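Local coordinates for single-stranded DNA-binding protein (Enterobacter phage Enc34, PDB 5ODK) that probably binds single-stranded DNA through an OB fold, in keeping with a role in phage DNA replication, at residues 78-83 against 152-156; 85-91 against 158-164. One frame throughout, in Å; residues are numbered along the deposited sequence.

Interaction 1 of 2, residues 78-83 against 152-156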
ATOM      1  N   HIS A  78      -1.645  -8.951 -17.989  1.00 13.01           N
ATOM      2  CA  HIS A  78      -3.082  -8.900 -17.850  1.00 13.68           C
ATOM      3  C   HIS A  78      -3.797 -10.007 -18.630  1.00 13.43           C
ATOM      4  O   HIS A  78      -3.371 -10.418 -19.704  1.00 14.66           O
ATOM      5  CB  HIS A  78      -3.575  -7.524 -18.240  1.00 14.25           C
ATOM      6  CG  HIS A  78      -5.049  -7.366 -18.181  1.00 13.85           C
ATOM      7  ND1 HIS A  78      -5.762  -7.412 -16.997  1.00 14.08           N
ATOM      8  CD2 HIS A  78      -5.955  -7.157 -19.165  1.00 15.75           C
ATOM      9  CE1 HIS A  78      -7.043  -7.224 -17.269  1.00 15.52           C
ATOM     10  NE2 HIS A  78      -7.191  -7.076 -18.580  1.00 16.38           N
ATOM     11  N   LYS A  79      -4.921 -10.487 -18.094  1.00 12.60           N
ATOM     12  CA  LYS A  79      -5.552 -11.671 -18.654  1.00 13.72           C
ATOM     13  C   LYS A  79      -6.144 -11.556 -20.046  1.00 13.83           C
ATOM     14  O   LYS A  79      -6.390 -12.590 -20.683  1.00 14.81           O
ATOM     15  CB  LYS A  79      -6.560 -12.255 -17.673  1.00 14.10           C
ATOM     16  CG  LYS A  79      -7.733 -11.352 -17.393  1.00 14.55           C
ATOM     17  CD  LYS A  79      -8.663 -12.030 -16.396  1.00 16.15           C
ATOM     18  CE  LYS A  79      -9.692 -11.083 -15.851  1.00 17.82           C
ATOM     19  NZ  LYS A  79     -10.679 -11.825 -15.041  1.00 19.08           N
ATOM     20  N   THR A  80      -6.399 -10.334 -20.524  1.00 14.62           N
ATOM     21  CA  THR A  80      -6.834 -10.175 -21.926  1.00 14.98           C
ATOM     22  C   THR A  80      -5.705  -9.772 -22.870  1.00 16.64           C
ATOM     23  O   THR A  80      -5.962  -9.421 -24.034  1.00 18.28           O
ATOM     24  CB  THR A  80      -7.979  -9.185 -22.061  1.00 16.40           C
ATOM     25  OG1 THR A  80      -7.488  -7.886 -21.767  1.00 16.57           O
ATOM     26  CG2 THR A  80      -9.143  -9.552 -21.138  1.00 17.72           C
ATOM     27  N   GLY A  81      -4.463  -9.915 -22.407  1.00 17.20           N
ATOM     28  CA  GLY A  81      -3.261  -9.447 -23.100  1.00 16.45           C
ATOM     29  C   GLY A  81      -2.807  -8.143 -22.509  1.00 15.70           C
ATOM     30  O   GLY A  81      -3.458  -7.568 -21.605  1.00 16.70           O
ATOM     31  N   ALA A  82      -1.670  -7.663 -22.966  1.00 17.95           N
ATOM     32  CA  ALA A  82      -1.088  -6.454 -22.406  1.00 17.90           C
ATOM     33  C   ALA A  82      -2.117  -5.328 -22.322  1.00 16.54           C
ATOM     34  O   ALA A  82      -2.871  -5.061 -23.281  1.00 20.34           O
ATOM     35  CB  ALA A  82       0.122  -6.020 -23.215  1.00 20.17           C
ATOM     36  N   LEU A  83      -2.173  -4.709 -21.142  1.00 16.62           N
ATOM     37  CA  LEU A  83      -3.157  -3.691 -20.833  1.00 16.18           C
ATOM     38  C   LEU A  83      -2.473  -2.321 -20.818  1.00 16.94           C
ATOM     39  O   LEU A  83      -1.414  -2.159 -20.210  1.00 18.33           O
ATOM     40  CB  LEU A  83      -3.741  -3.945 -19.456  1.00 15.25           C
ATOM     41  CG  LEU A  83      -4.935  -3.099 -19.017  1.00 15.95           C
ATOM     42  CD1 LEU A  83      -6.148  -3.396 -19.887  1.00 17.63           C
ATOM     43  CD2 LEU A  83      -5.249  -3.368 -17.581  1.00 15.79           C
ATOM     44  N   TRP A 152      -2.343  -5.676  -9.158  1.00 11.61           N
ATOM     45  CA  TRP A 152      -3.206  -6.480 -10.024  1.00 11.16           C
ATOM     46  C   TRP A 152      -3.843  -5.552 -11.053  1.00 11.73           C
ATOM     47  O   TRP A 152      -3.959  -4.357 -10.835  1.00 13.08           O
ATOM     48  CB  TRP A 152      -4.255  -7.270  -9.235  1.00 12.20           C
ATOM     49  CG  TRP A 152      -5.233  -6.507  -8.444  1.00 12.82           C
ATOM     50  CD1 TRP A 152      -5.046  -5.983  -7.187  1.00 13.38           C
ATOM     51  CD2 TRP A 152      -6.587  -6.248  -8.796  1.00 12.89           C
ATOM     52  NE1 TRP A 152      -6.185  -5.384  -6.748  1.00 13.35           N
ATOM     53  CE2 TRP A 152      -7.172  -5.561  -7.689  1.00 14.34           C
ATOM     54  CE3 TRP A 152      -7.388  -6.566  -9.901  1.00 14.40           C
ATOM     55  CZ2 TRP A 152      -8.511  -5.164  -7.682  1.00 16.64           C
ATOM     56  CZ3 TRP A 152      -8.747  -6.183  -9.873  1.00 16.77           C
ATOM     57  CH2 TRP A 152      -9.284  -5.477  -8.769  1.00 17.65           C
ATOM     58  N   SER A 153      -4.242  -6.143 -12.167  1.00 12.15           N
ATOM     59  CA  SER A 153      -4.781  -5.391 -13.275  1.00 12.51           C
ATOM     60  C   SER A 153      -6.287  -5.572 -13.375  1.00 12.75           C
ATOM     61  O   SER A 153      -6.824  -6.660 -13.137  1.00 14.42           O
ATOM     62  CB  SER A 153      -4.086  -5.789 -14.579  1.00 13.16           C
ATOM     63  OG  SER A 153      -4.165  -7.178 -14.780  1.00 13.05           O
ATOM     64  N   GLN A 154      -6.956  -4.497 -13.767  1.00 14.14           N
ATOM     65  CA  GLN A 154      -8.400  -4.490 -13.903  1.00 14.69           C
ATOM     66  C   GLN A 154      -8.834  -3.838 -15.200  1.00 15.10           C
ATOM     67  O   GLN A 154      -8.331  -2.790 -15.551  1.00 15.65           O
ATOM     68  CB  GLN A 154      -9.015  -3.811 -12.693  1.00 19.33           C
ATOM     69  CG  GLN A 154     -10.532  -3.920 -12.606  1.00 22.38           C
ATOM     70  CD  GLN A 154     -11.030  -3.305 -11.326  1.00 28.45           C
ATOM     71  OE1 GLN A 154     -10.609  -2.192 -10.971  1.00 30.28           O
ATOM     72  NE2 GLN A 154     -11.935  -4.002 -10.637  1.00 30.34           N
ATOM     73  N   GLU A 155      -9.776  -4.472 -15.873  1.00 14.43           N
ATOM     74  CA  GLU A 155     -10.338  -3.946 -17.096  1.00 15.96           C
ATOM     75  C   GLU A 155     -11.824  -4.265 -17.100  1.00 16.07           C
ATOM     76  O   GLU A 155     -12.222  -5.436 -17.162  1.00 19.08           O
ATOM     77  CB  GLU A 155      -9.648  -4.607 -18.280  1.00 16.90           C
ATOM     78  CG  GLU A 155     -10.150  -4.190 -19.653  1.00 18.81           C
ATOM     79  CD  GLU A 155      -9.549  -4.992 -20.783  1.00 19.97           C
ATOM     80  OE1 GLU A 155      -9.050  -6.116 -20.538  1.00 20.93           O
ATOM     81  OE2 GLU A 155      -9.589  -4.507 -21.924  1.00 23.91           O
ATOM     82  N   ASN A 156     -12.640  -3.227 -16.960  1.00 16.90           N
ATOM     83  CA  ASN A 156     -14.088  -3.377 -16.967  1.00 18.35           C
ATOM     84  C   ASN A 156     -14.729  -2.098 -17.469  1.00 19.06           C
ATOM     85  O   ASN A 156     -14.035  -1.182 -17.897  1.00 17.40           O
ATOM     86  CB  ASN A 156     -14.601  -3.835 -15.587  1.00 19.90           C
ATOM     87  CG  ASN A 156     -14.338  -2.827 -14.471  1.00 18.86           C
ATOM     88  OD1 ASN A 156     -14.264  -1.623 -14.699  1.00 19.41           O
ATOM     89  ND2 ASN A 156     -14.148  -3.334 -13.251  1.00 22.71           N
TER
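His-78 reaches across to the strand 152-156 and bonds to it through both ring nitrogens, so that its imidazole bridges Ser-153 and Glu-155. Followed outward, the side chain meets a partner at every atom. CB already lies 3.5 Å from Ser-153 OG, and CG faces the same oxygen. With CG anti to the backbone N (chi1 178°), the ring extends toward the strand, and ND1 hydrogen-bonds Ser-153 OG at 2.7 Å, in the ring plane; either atom could be the donor. CE1, between the nitrogens, packs 3.8 Å from Glu-155 CB, and CD2, on the other side of NE2, lies 3.5 Å from Glu-155 OE1. At the tip, NE2 donates to Glu-155 OE1 over 2.9 Å, with an N-H...O angle of 149°. That oxygen lies near the imidazole plane; seen from the carboxylate, NE2 comes from the anti side and well out of its plane, the two planes being turned 57° apart.

Residues 78-81 form a type I beta turn in the loop after helix 61-76, closed by the bond from Gly-81 N to His-78 O, and the strand they face is the end of 144-156 in the OB-fold sheet. The turn also brings Thr-80 to the same carboxylate: its OG1 donates to the syn lone pair of Glu-155 OE1 at 2.7 Å. Two donors thus grip one oxygen, which should favour a charged carboxylate, while two bonds fix the ring's rotation.

Leu-83 CD2 sits over the centre of one imidazole face, with Lys-79 CG toward the rim of the other. The same CD2 lies 4.0 Å from Ser-153 CB, and Leu-83 CD1 rests against the carboxylate carbon of Glu-155.

Interaction 2 of 2, residues 85-91 against 158-164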
ATOM      1  N   VAL A  85      -2.638   1.418 -19.376  1.00 16.36           N
ATOM      2  CA  VAL A  85      -3.255   2.142 -18.265  1.00 15.72           C
ATOM      3  C   VAL A  85      -2.630   3.525 -18.132  1.00 16.15           C
ATOM      4  O   VAL A  85      -1.406   3.653 -18.085  1.00 19.48           O
ATOM      5  CB  VAL A  85      -3.093   1.341 -16.938  1.00 14.61           C
ATOM      6  CG1 VAL A  85      -3.726   2.066 -15.782  1.00 14.53           C
ATOM      7  CG2 VAL A  85      -3.696  -0.048 -17.081  1.00 14.53           C
ATOM      8  N   ALA A  86      -3.480   4.545 -18.041  1.00 18.67           N
ATOM      9  CA  ALA A  86      -3.014   5.922 -17.899  1.00 20.35           C
ATOM     10  C   ALA A  86      -2.508   6.122 -16.476  1.00 20.44           C
ATOM     11  O   ALA A  86      -2.990   5.461 -15.550  1.00 19.90           O
ATOM     12  CB  ALA A  86      -4.136   6.895 -18.191  1.00 22.99           C
ATOM     13  N   PRO A  87      -1.544   7.034 -16.274  1.00 21.90           N
ATOM     14  CA  PRO A  87      -1.081   7.287 -14.891  1.00 23.03           C
ATOM     15  C   PRO A  87      -2.176   7.621 -13.875  1.00 20.75           C
ATOM     16  O   PRO A  87      -2.072   7.261 -12.690  1.00 21.59           O
ATOM     17  CB  PRO A  87      -0.132   8.484 -15.065  1.00 25.59           C
ATOM     18  CG  PRO A  87       0.391   8.330 -16.461  1.00 28.58           C
ATOM     19  CD  PRO A  87      -0.778   7.831 -17.258  1.00 26.21           C
ATOM     20  N   SER A  88      -3.251   8.261 -14.306  1.00 21.18           N
ATOM     21  CA  SER A  88      -4.352   8.581 -13.384  1.00 23.82           C
ATOM     22  C   SER A  88      -5.098   7.378 -12.842  1.00 22.51           C
ATOM     23  O   SER A  88      -5.868   7.522 -11.912  1.00 24.88           O
ATOM     24  CB  SER A  88      -5.373   9.503 -14.042  1.00 28.73           C
ATOM     25  OG  SER A  88      -6.016   8.835 -15.110  1.00 35.32           O
ATOM     26  N   MET A  89      -4.859   6.207 -13.430  1.00 19.36           N
ATOM     27  CA  MET A  89      -5.551   4.982 -13.100  1.00 17.92           C
ATOM     28  C   MET A  89      -4.625   3.963 -12.442  1.00 14.47           C
ATOM     29  O   MET A  89      -4.959   2.788 -12.355  1.00 17.34           O
ATOM     30  CB  MET A  89      -6.207   4.442 -14.382  1.00 19.30           C
ATOM     31  CG  MET A  89      -7.250   5.403 -14.945  1.00 22.92           C
ATOM     32  SD  MET A  89      -8.682   5.531 -13.854  1.00 30.80           S
ATOM     33  CE  MET A  89      -9.742   4.281 -14.580  1.00 30.14           C
ATOM     34  N   LEU A  90      -3.513   4.448 -11.900  1.00 13.87           N
ATOM     35  CA  LEU A  90      -2.601   3.618 -11.108  1.00 13.10           C
ATOM     36  C   LEU A  90      -2.846   3.817  -9.609  1.00 12.55           C
ATOM     37  O   LEU A  90      -3.288   4.871  -9.170  1.00 14.79           O
ATOM     38  CB  LEU A  90      -1.130   3.980 -11.422  1.00 12.99           C
ATOM     39  CG  LEU A  90      -0.689   3.879 -12.861  1.00 14.59           C
ATOM     40  CD1 LEU A  90       0.756   4.364 -12.995  1.00 16.65           C
ATOM     41  CD2 LEU A  90      -0.890   2.484 -13.408  1.00 15.16           C
ATOM     42  N   PHE A  91      -2.434   2.814  -8.843  1.00 12.01           N
ATOM     43  CA  PHE A  91      -2.590   2.875  -7.379  1.00 12.38           C
ATOM     44  C   PHE A  91      -1.613   3.828  -6.699  1.00 12.37           C
ATOM     45  O   PHE A  91      -1.725   4.034  -5.491  1.00 13.51           O
ATOM     46  CB  PHE A  91      -2.460   1.475  -6.751  1.00 12.91           C
ATOM     47  CG  PHE A  91      -1.098   0.826  -6.882  1.00 12.59           C
ATOM     48  CD1 PHE A  91      -0.088   1.135  -6.009  1.00 13.60           C
ATOM     49  CD2 PHE A  91      -0.852  -0.131  -7.864  1.00 13.37           C
ATOM     50  CE1 PHE A  91       1.148   0.528  -6.099  1.00 13.69           C
ATOM     51  CE2 PHE A  91       0.376  -0.750  -7.958  1.00 13.94           C
ATOM     52  CZ  PHE A  91       1.373  -0.438  -7.048  1.00 14.28           C
ATOM     53  N   TYR A 158     -15.852   0.366 -16.006  1.00 17.48           N
ATOM     54  CA  TYR A 158     -15.467   1.557 -15.277  1.00 19.91           C
ATOM     55  C   TYR A 158     -14.066   2.036 -15.590  1.00 20.64           C
ATOM     56  O   TYR A 158     -13.670   3.078 -15.101  1.00 25.18           O
ATOM     57  CB  TYR A 158     -15.610   1.336 -13.769  1.00 20.44           C
ATOM     58  CG  TYR A 158     -16.994   0.929 -13.367  1.00 23.56           C
ATOM     59  CD1 TYR A 158     -17.978   1.873 -13.185  1.00 23.51           C
ATOM     60  CD2 TYR A 158     -17.323  -0.408 -13.183  1.00 25.37           C
ATOM     61  CE1 TYR A 158     -19.269   1.499 -12.824  1.00 25.50           C
ATOM     62  CE2 TYR A 158     -18.602  -0.792 -12.837  1.00 29.59           C
ATOM     63  CZ  TYR A 158     -19.570   0.161 -12.660  1.00 28.56           C
ATOM     64  OH  TYR A 158     -20.839  -0.225 -12.302  1.00 33.43           O
ATOM     65  N   GLY A 159     -13.324   1.254 -16.371  1.00 19.03           N
ATOM     66  CA  GLY A 159     -12.000   1.640 -16.866  1.00 20.51           C
ATOM     67  C   GLY A 159     -10.940   0.567 -16.719  1.00 16.64           C
ATOM     68  O   GLY A 159     -11.212  -0.571 -16.306  1.00 18.20           O
ATOM     69  N   LYS A 160      -9.732   0.977 -17.057  1.00 15.62           N
ATOM     70  CA  LYS A 160      -8.554   0.150 -17.043  1.00 14.79           C
ATOM     71  C   LYS A 160      -7.607   0.682 -15.975  1.00 15.59           C
ATOM     72  O   LYS A 160      -7.259   1.856 -15.992  1.00 15.98           O
ATOM     73  CB  LYS A 160      -7.852   0.203 -18.388  1.00 16.10           C
ATOM     74  CG  LYS A 160      -8.654  -0.382 -19.538  1.00 17.96           C
ATOM     75  CD  LYS A 160      -7.953  -0.195 -20.900  1.00 20.39           C
ATOM     76  CE  LYS A 160      -8.694  -0.755 -22.102  1.00 24.39           C
ATOM     77  NZ  LYS A 160      -8.000  -0.318 -23.356  1.00 30.69           N
ATOM     78  N   ARG A 161      -7.237  -0.176 -15.018  1.00 13.94           N
ATOM     79  CA  ARG A 161      -6.505   0.267 -13.826  1.00 14.19           C
ATOM     80  C   ARG A 161      -5.416  -0.723 -13.478  1.00 12.75           C
ATOM     81  O   ARG A 161      -5.532  -1.936 -13.777  1.00 13.79           O
ATOM     82  CB  ARG A 161      -7.436   0.415 -12.596  1.00 16.93           C
ATOM     83  CG  ARG A 161      -8.528   1.485 -12.697  1.00 21.40           C
ATOM     84  CD  ARG A 161      -9.386   1.540 -11.418  1.00 26.25           C
ATOM     85  NE  ARG A 161     -10.246   2.748 -11.288  1.00 31.56           N
ATOM     86  CZ  ARG A 161     -11.476   2.910 -11.799  1.00 40.46           C
ATOM     87  NH1 ARG A 161     -12.084   1.957 -12.497  1.00 43.88           N
ATOM     88  NH2 ARG A 161     -12.120   4.057 -11.612  1.00 48.20           N
ATOM     89  N   ILE A 162      -4.385  -0.228 -12.787  1.00 12.70           N
ATOM     90  CA  ILE A 162      -3.508  -1.109 -12.024  1.00 12.22           C
ATOM     91  C   ILE A 162      -3.754  -0.750 -10.554  1.00 12.14           C
ATOM     92  O   ILE A 162      -3.508   0.367 -10.119  1.00 13.36           O
ATOM     93  CB  ILE A 162      -2.011  -0.981 -12.356  1.00 12.48           C
ATOM     94  CG1 ILE A 162      -1.754  -1.196 -13.877  1.00 13.18           C
ATOM     95  CG2 ILE A 162      -1.197  -1.958 -11.527  1.00 12.41           C
ATOM     96  CD1 ILE A 162      -2.130  -2.566 -14.403  1.00 13.15           C
ATOM     97  N   ASN A 163      -4.263  -1.730  -9.824  1.00 11.90           N
ATOM     98  CA  ASN A 163      -4.635  -1.607  -8.426  1.00 11.78           C
ATOM     99  C   ASN A 163      -3.594  -2.305  -7.578  1.00 10.75           C
ATOM    100  O   ASN A 163      -2.724  -3.025  -8.082  1.00 11.48           O
ATOM    101  CB  ASN A 163      -5.999  -2.270  -8.222  1.00 13.20           C
ATOM    102  CG  ASN A 163      -7.099  -1.612  -8.971  1.00 16.47           C
ATOM    103  OD1 ASN A 163      -7.130  -0.395  -9.088  1.00 18.13           O
ATOM    104  ND2 ASN A 163      -7.966  -2.436  -9.568  1.00 17.74           N
ATOM    105  N   ALA A 164      -3.704  -2.145  -6.251  1.00 10.75           N
ATOM    106  CA  ALA A 164      -2.820  -2.828  -5.309  1.00 10.96           C
ATOM    107  C   ALA A 164      -3.659  -3.588  -4.261  1.00 10.20           C
ATOM    108  O   ALA A 164      -4.513  -2.986  -3.591  1.00 11.61           O
ATOM    109  CB  ALA A 164      -1.902  -1.855  -4.610  1.00 12.20           C
TER
HETATM  110  O   HOH W   1      -6.367   3.784 -17.879  1.00 21.76           O
HETATM  111  O   HOH W   2      -5.899   2.307  -9.540  1.00 26.96           O
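Met-89 and Ile-162 join the backbones directly: Ile-162 N donates to Met-89 O at 3.1 Å, within a single beta bridge that pairs Leu-90 with Ile-162. Around this bond the Met-89 side chain, bent at chi2 (-68°) and chi3, turns its methyl CE over the centre of one face of the Arg-161 guanidinium, 3.6 Å from CZ. Gly-159, lacking a side chain, lets CE lie close to the strand.

Ile-162 is packed from several directions. Leu-90 runs alongside it, CD2 to CB 3.8 Å, while Val-85 CG2 approaches its CG1 and Phe-91 CE2 its CG2. Further along, Ala-164 CB makes a CH-pi contact with the face of Phe-91, 3.7 Å from the ring centroid.

Polar links surround this shell. One water connects Ala-86 N to Lys-160 O, and Arg-161 NH1 makes a weak bond to Tyr-158 O. The bond from Asn-163 ND2 to Gln-154 OE1 ties the Asn-163 amide to the adjoining strand.

The loop is thereby laid along strand 159-173 of the OB-fold sheet. Phe-91 and Leu-90 also touch Ile-71 of helix 61-76, and beyond Phe-91 lie Ile-111 of strand 108-115 and Ile-149 of strand 144-156.

How the interactions relate
Both interactions fasten the single long loop that follows helix 61-76 to one hairpin of the sheet, interaction 1 to strand 144-156 and interaction 2 to its antiparallel neighbour 159-173. Their centres are about 10 Å apart, and the two strands meet through the probable hydrogen bonds Trp-152 O to Asn-163 N and Gln-154 O to Arg-161 N, with Ser-153 CB packing on Ile-162 CD1. Interaction 1, farther from the chain's centre, relies on three side-chain hydrogen bonds, two of them converging on one carboxylate oxygen. Interaction 2 buries more surface and combines a backbone bridge with apolar packing, running from exposed Lys-160 to buried Phe-91 and Ala-164.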